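Local coordinates for protein glutamate--tRNA ligase (Elizabethkingia anophelis, PDB 6B1Z) that probably attaches glutamate to its cognate tRNA in an ATP-dependent reaction, as a class I glutamyl-tRNA synthetase, at residues L114-P119 with E163-V168; I169-P174 with H239-E244. All coordinates share one frame; numbering follows the deposited sequence.

Contact 1. Residues L114-P119 with E163-V168; sequences LAFDTP and EKTPYV
The Tyr167 side chain lies alongside both Leu114 and Phe116, all pointing the same way. Tyr167 CB comes obliquely to the Phe116 ring, 3.6 Å from CE2. The two rings also meet obliquely, their planes at 62°. With Tyr167 CG between its own backbone N and carbonyl carbon (chi1 64°), the ring has its CD1/CE1 side toward Leu114 and its CD2 toward Phe116. The methyl CD2 of Leu114 comes 3.9 Å from Tyr167 CE1. The CD2 corner of Phe116 sits in a hollow formed by Tyr167 CB, Pro166 O and Thr165 CG2. Tyr167 CB and Thr165 CG2 lie on opposite sides of the ring plane, and the methyl CG2 of Thr165 is 3.8 Å from Phe116 CD2. The hydroxyl of Thr165 instead bonds back to the carbonyl of Leu160 in helix 154-162. Leu161 of the same helix touches Leu114, Phe116 and Tyr167.

The backbones form an antiparallel hydrogen-bonded pair at Ala115 and Val168. Ala115 N donates a hydrogen bond to Val168 O at 2.9 Å, and Val168 N donates one to Ala115 O at 2.9 Å. On that face of the sheet, Ala115 CB rests against Val168 CG2.

Beyond the pair the chains part. The two backbone bonds thus fix the pairing at Ala115 and Val168, and past it a water takes over, donating to both Phe116 O and Pro166 O.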
# COMPACT_ATOMS: atom_id res chain seq x y z
N LEU A 114 -23.68 -31.08 10.84
CA LEU A 114 -22.82 -31.76 9.88
C LEU A 114 -23.48 -31.78 8.50
O LEU A 114 -24.69 -32.00 8.39
CB LEU A 114 -22.54 -33.20 10.32
CG LEU A 114 -22.20 -33.43 11.80
CD1 LEU A 114 -21.94 -34.92 12.04
CD2 LEU A 114 -21.02 -32.59 12.23
N ALA A 115 -22.69 -31.55 7.45
CA ALA A 115 -23.23 -31.52 6.10
C ALA A 115 -22.38 -32.38 5.18
O ALA A 115 -21.15 -32.28 5.20
CB ALA A 115 -23.32 -30.08 5.56
N PHE A 116 -23.04 -33.23 4.40
CA PHE A 116 -22.39 -34.27 3.61
C PHE A 116 -22.43 -34.00 2.11
O PHE A 116 -21.98 -34.84 1.33
CB PHE A 116 -23.05 -35.63 3.90
CG PHE A 116 -22.95 -36.07 5.34
CD1 PHE A 116 -24.00 -35.83 6.22
CD2 PHE A 116 -21.82 -36.71 5.81
CE1 PHE A 116 -23.90 -36.22 7.55
CE2 PHE A 116 -21.72 -37.12 7.14
CZ PHE A 116 -22.77 -36.87 8.01
N ASP A 117 -22.93 -32.84 1.70
CA ASP A 117 -23.13 -32.58 0.27
C ASP A 117 -21.80 -32.57 -0.47
O ASP A 117 -20.82 -31.99 -0.02
CB ASP A 117 -23.85 -31.25 0.07
CG ASP A 117 -24.96 -31.04 1.07
OD1 ASP A 117 -24.67 -30.54 2.18
OD2 ASP A 117 -26.12 -31.40 0.75
N THR A 118 -21.79 -33.23 -1.62
CA THR A 118 -20.59 -33.25 -2.45
C THR A 118 -20.55 -32.00 -3.34
O THR A 118 -21.56 -31.33 -3.53
CB THR A 118 -20.56 -34.49 -3.32
OG1 THR A 118 -21.60 -34.42 -4.30
CG2 THR A 118 -20.73 -35.76 -2.48
N PRO A 119 -19.37 -31.68 -3.89
CA PRO A 119 -19.32 -30.53 -4.82
C PRO A 119 -20.25 -30.66 -6.01
O PRO A 119 -20.84 -29.66 -6.44
CB PRO A 119 -17.84 -30.51 -5.24
CG PRO A 119 -17.13 -31.06 -4.05
CD PRO A 119 -18.03 -32.18 -3.57
N GLU A 163 -19.28 -45.10 7.72
CA GLU A 163 -18.65 -45.26 6.42
C GLU A 163 -17.56 -44.24 6.15
O GLU A 163 -16.99 -44.24 5.05
CB GLU A 163 -19.71 -45.19 5.31
CG GLU A 163 -20.72 -46.33 5.35
CD GLU A 163 -21.87 -46.12 4.39
OE1 GLU A 163 -21.93 -45.05 3.75
OE2 GLU A 163 -22.72 -47.03 4.27
N LYS A 164 -17.25 -43.36 7.11
CA LYS A 164 -16.23 -42.33 6.96
C LYS A 164 -16.56 -41.38 5.80
O LYS A 164 -15.68 -40.93 5.07
CB LYS A 164 -14.84 -42.94 6.78
N THR A 165 -17.84 -41.07 5.65
CA THR A 165 -18.28 -40.13 4.63
C THR A 165 -17.73 -38.74 4.94
O THR A 165 -17.90 -38.26 6.06
CB THR A 165 -19.80 -40.08 4.56
OG1 THR A 165 -20.32 -41.42 4.43
CG2 THR A 165 -20.27 -39.25 3.39
N PRO A 166 -17.06 -38.08 4.00
CA PRO A 166 -16.57 -36.72 4.25
C PRO A 166 -17.72 -35.78 4.61
O PRO A 166 -18.81 -35.86 4.03
CB PRO A 166 -15.93 -36.32 2.92
CG PRO A 166 -15.57 -37.62 2.26
CD PRO A 166 -16.65 -38.59 2.67
N TYR A 167 -17.46 -34.87 5.55
CA TYR A 167 -18.46 -33.90 5.94
C TYR A 167 -17.80 -32.59 6.34
O TYR A 167 -16.64 -32.56 6.77
CB TYR A 167 -19.35 -34.40 7.10
CG TYR A 167 -18.61 -34.65 8.41
CD1 TYR A 167 -18.45 -33.63 9.35
CD2 TYR A 167 -18.09 -35.90 8.71
CE1 TYR A 167 -17.77 -33.85 10.54
CE2 TYR A 167 -17.41 -36.13 9.90
CZ TYR A 167 -17.25 -35.10 10.80
OH TYR A 167 -16.58 -35.34 11.98
N VAL A 168 -18.54 -31.50 6.19
CA VAL A 168 -18.15 -30.21 6.72
C VAL A 168 -19.05 -29.92 7.92
O VAL A 168 -20.09 -30.56 8.11
CB VAL A 168 -18.25 -29.06 5.69
CG1 VAL A 168 -17.29 -29.30 4.51
CG2 VAL A 168 -19.70 -28.87 5.20
O HOH W 1 -19.55 -36.15 1.46

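Contact 2. Residues I169-P174 with H239-E244; sequences IRFKMP and HVLLYE. With EDO (1,2-ethanediol), chain V.
Phe171 points its ring from the strand at helix 236-246 and meets two consecutive leucines there. It crosses Leu241 at about a right angle. It slides past Leu242 in the opposite direction. The ring tip, CZ, comes 3.6 Å from Leu241 CB, close to the helix backbone. On the Leu242 side, Phe171 CD1 lies 3.5 Å from the methyl Leu242 CD2. Both approaches to the ring are oblique. With CG anti to the backbone N (chi1 -176°), the phenyl group reaches from the strand to the helix.

Leu241 also reaches back toward the loop that follows the strand. Its CD1 methyl lies 4.0 Å from Met173 SD, and Met173 CE is equally near. The Met173 chain bends at chi2 (-62°) and crosses Leu241 at about a right angle. Pro174 adds a looser touch, with CD 4.3 Å from Leu241 CD1. No hydrogen bond joins the two segments, so the contact is wholly apolar.

A 1,2-ethanediol molecule, probably from the crystallisation liquor, lies beside His239 and Tyr243. Tyr243 OH donates to its O2 at 2.7 Å, near the plane of the tyrosine ring. The other oxygen, O1, lies over the centre of the His239 ring, 3.1 Å above its plane. The His239 nitrogens are bonded to Arg228 and His211. Asp218 of helix 210-220 also bonds the diol.

The contact joins the end of strand 168-171, the middle strand of a three-stranded antiparallel sheet, to helix 236-246. Leu201 of the neighbouring strand 200-202 touches both Phe171 and Leu242. Ile215 of helix 210-220 packs against His239, Leu242 and Tyr243.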
# COMPACT_ATOMS: atom_id res chain seq x y z
N ILE A 169 -18.64 -28.96 8.74
CA ILE A 169 -19.49 -28.47 9.82
C ILE A 169 -19.96 -27.08 9.42
O ILE A 169 -19.15 -26.22 9.09
CB ILE A 169 -18.75 -28.45 11.16
CG1 ILE A 169 -18.35 -29.87 11.56
CG2 ILE A 169 -19.62 -27.77 12.24
CD1 ILE A 169 -17.36 -29.93 12.70
N ARG A 170 -21.28 -26.88 9.44
CA ARG A 170 -21.88 -25.61 9.07
C ARG A 170 -22.50 -24.93 10.29
O ARG A 170 -22.95 -25.59 11.22
CB ARG A 170 -22.98 -25.79 8.02
CG ARG A 170 -22.43 -26.03 6.63
CD ARG A 170 -23.58 -26.22 5.62
NE ARG A 170 -23.04 -26.51 4.29
CZ ARG A 170 -22.66 -25.59 3.41
NH1 ARG A 170 -22.77 -24.30 3.69
NH2 ARG A 170 -22.18 -25.98 2.23
N PHE A 171 -22.50 -23.60 10.26
CA PHE A 171 -23.24 -22.84 11.25
C PHE A 171 -24.73 -22.96 10.97
O PHE A 171 -25.15 -22.89 9.81
CB PHE A 171 -22.82 -21.37 11.20
CG PHE A 171 -23.47 -20.52 12.24
CD1 PHE A 171 -22.98 -20.50 13.54
CD2 PHE A 171 -24.56 -19.72 11.92
CE1 PHE A 171 -23.57 -19.70 14.51
CE2 PHE A 171 -25.16 -18.92 12.88
CZ PHE A 171 -24.68 -18.92 14.17
N LYS A 172 -25.54 -23.13 12.02
CA LYS A 172 -27.00 -23.20 11.86
C LYS A 172 -27.60 -21.81 12.08
O LYS A 172 -27.84 -21.39 13.22
CB LYS A 172 -27.59 -24.23 12.81
CG LYS A 172 -29.08 -24.50 12.59
CD LYS A 172 -29.56 -25.54 13.60
CE LYS A 172 -31.03 -25.84 13.42
NZ LYS A 172 -31.88 -24.76 13.98
N MET A 173 -27.88 -21.10 10.99
CA MET A 173 -28.41 -19.75 11.12
C MET A 173 -29.76 -19.79 11.81
O MET A 173 -30.64 -20.56 11.39
CB MET A 173 -28.58 -19.07 9.76
CG MET A 173 -27.48 -18.13 9.41
SD MET A 173 -27.35 -16.73 10.55
CE MET A 173 -25.63 -16.36 10.18
N PRO A 174 -29.97 -19.00 12.86
CA PRO A 174 -31.29 -18.93 13.51
C PRO A 174 -32.39 -18.52 12.54
O PRO A 174 -32.15 -17.81 11.56
CB PRO A 174 -31.09 -17.85 14.59
CG PRO A 174 -29.62 -17.86 14.88
CD PRO A 174 -28.93 -18.23 13.58
N HIS A 239 -20.11 -13.54 12.82
CA HIS A 239 -19.03 -13.57 13.80
C HIS A 239 -19.55 -13.32 15.21
O HIS A 239 -19.16 -14.01 16.15
CB HIS A 239 -17.96 -12.56 13.41
CG HIS A 239 -17.35 -12.87 12.08
ND1 HIS A 239 -16.72 -11.92 11.30
CD2 HIS A 239 -17.31 -14.02 11.38
CE1 HIS A 239 -16.30 -12.49 10.18
NE2 HIS A 239 -16.63 -13.77 10.21
N VAL A 240 -20.45 -12.34 15.36
CA VAL A 240 -21.04 -12.07 16.66
C VAL A 240 -21.83 -13.28 17.15
O VAL A 240 -21.74 -13.66 18.32
CB VAL A 240 -21.91 -10.79 16.59
CG1 VAL A 240 -22.81 -10.65 17.81
CG2 VAL A 240 -20.99 -9.58 16.44
N LEU A 241 -22.54 -13.97 16.25
CA LEU A 241 -23.27 -15.17 16.63
C LEU A 241 -22.33 -16.30 17.02
O LEU A 241 -22.68 -17.12 17.89
CB LEU A 241 -24.21 -15.61 15.50
CG LEU A 241 -25.47 -14.76 15.35
CD1 LEU A 241 -26.10 -15.06 13.98
CD2 LEU A 241 -26.43 -15.10 16.49
N LEU A 242 -21.15 -16.39 16.40
CA LEU A 242 -20.20 -17.42 16.79
C LEU A 242 -19.68 -17.19 18.21
O LEU A 242 -19.54 -18.14 18.98
CB LEU A 242 -19.03 -17.48 15.80
CG LEU A 242 -19.42 -18.13 14.46
CD1 LEU A 242 -18.28 -17.92 13.45
CD2 LEU A 242 -19.73 -19.64 14.59
N TYR A 243 -19.38 -15.93 18.58
CA TYR A 243 -18.97 -15.67 19.96
C TYR A 243 -20.08 -16.08 20.92
O TYR A 243 -19.81 -16.74 21.93
CB TYR A 243 -18.60 -14.20 20.17
CG TYR A 243 -17.26 -13.82 19.59
CD1 TYR A 243 -16.09 -14.15 20.25
CD2 TYR A 243 -17.18 -13.15 18.38
CE1 TYR A 243 -14.86 -13.82 19.71
CE2 TYR A 243 -15.95 -12.81 17.83
CZ TYR A 243 -14.80 -13.16 18.50
OH TYR A 243 -13.58 -12.82 17.98
N GLU A 244 -21.33 -15.77 20.58
CA GLU A 244 -22.45 -16.21 21.41
C GLU A 244 -22.50 -17.73 21.52
O GLU A 244 -22.70 -18.28 22.61
CB GLU A 244 -23.75 -15.66 20.83
CG GLU A 244 -24.98 -16.07 21.63
CD GLU A 244 -26.27 -15.55 21.01
OE1 GLU A 244 -26.24 -14.47 20.39
OE2 GLU A 244 -27.31 -16.22 21.15
C1 EDO V . -13.18 -12.47 13.34
O1 EDO V . -14.01 -13.16 12.41
C2 EDO V . -14.06 -11.75 14.35
O2 EDO V . -13.36 -11.66 15.60

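Contact 1 and contact 2 follow each other along the chain and share strand 168-171. Contact 1 pairs the start of that strand with strand 112-115, while contact 2 packs its far end and the next loop against helix 236-246. Their centres are about 19 Å apart. They touch through Leu114 and Ile169, and through Ala115 and Arg170. Contact 1 is only partly buried, and combines backbone hydrogen bonds and a bridging water with apolar packing. Contact 2 is buried and relies on apolar side chains alone. One is thus strand pairing within the sheet, the other sheet-to-helix packing. Both belong to the class I catalytic domain.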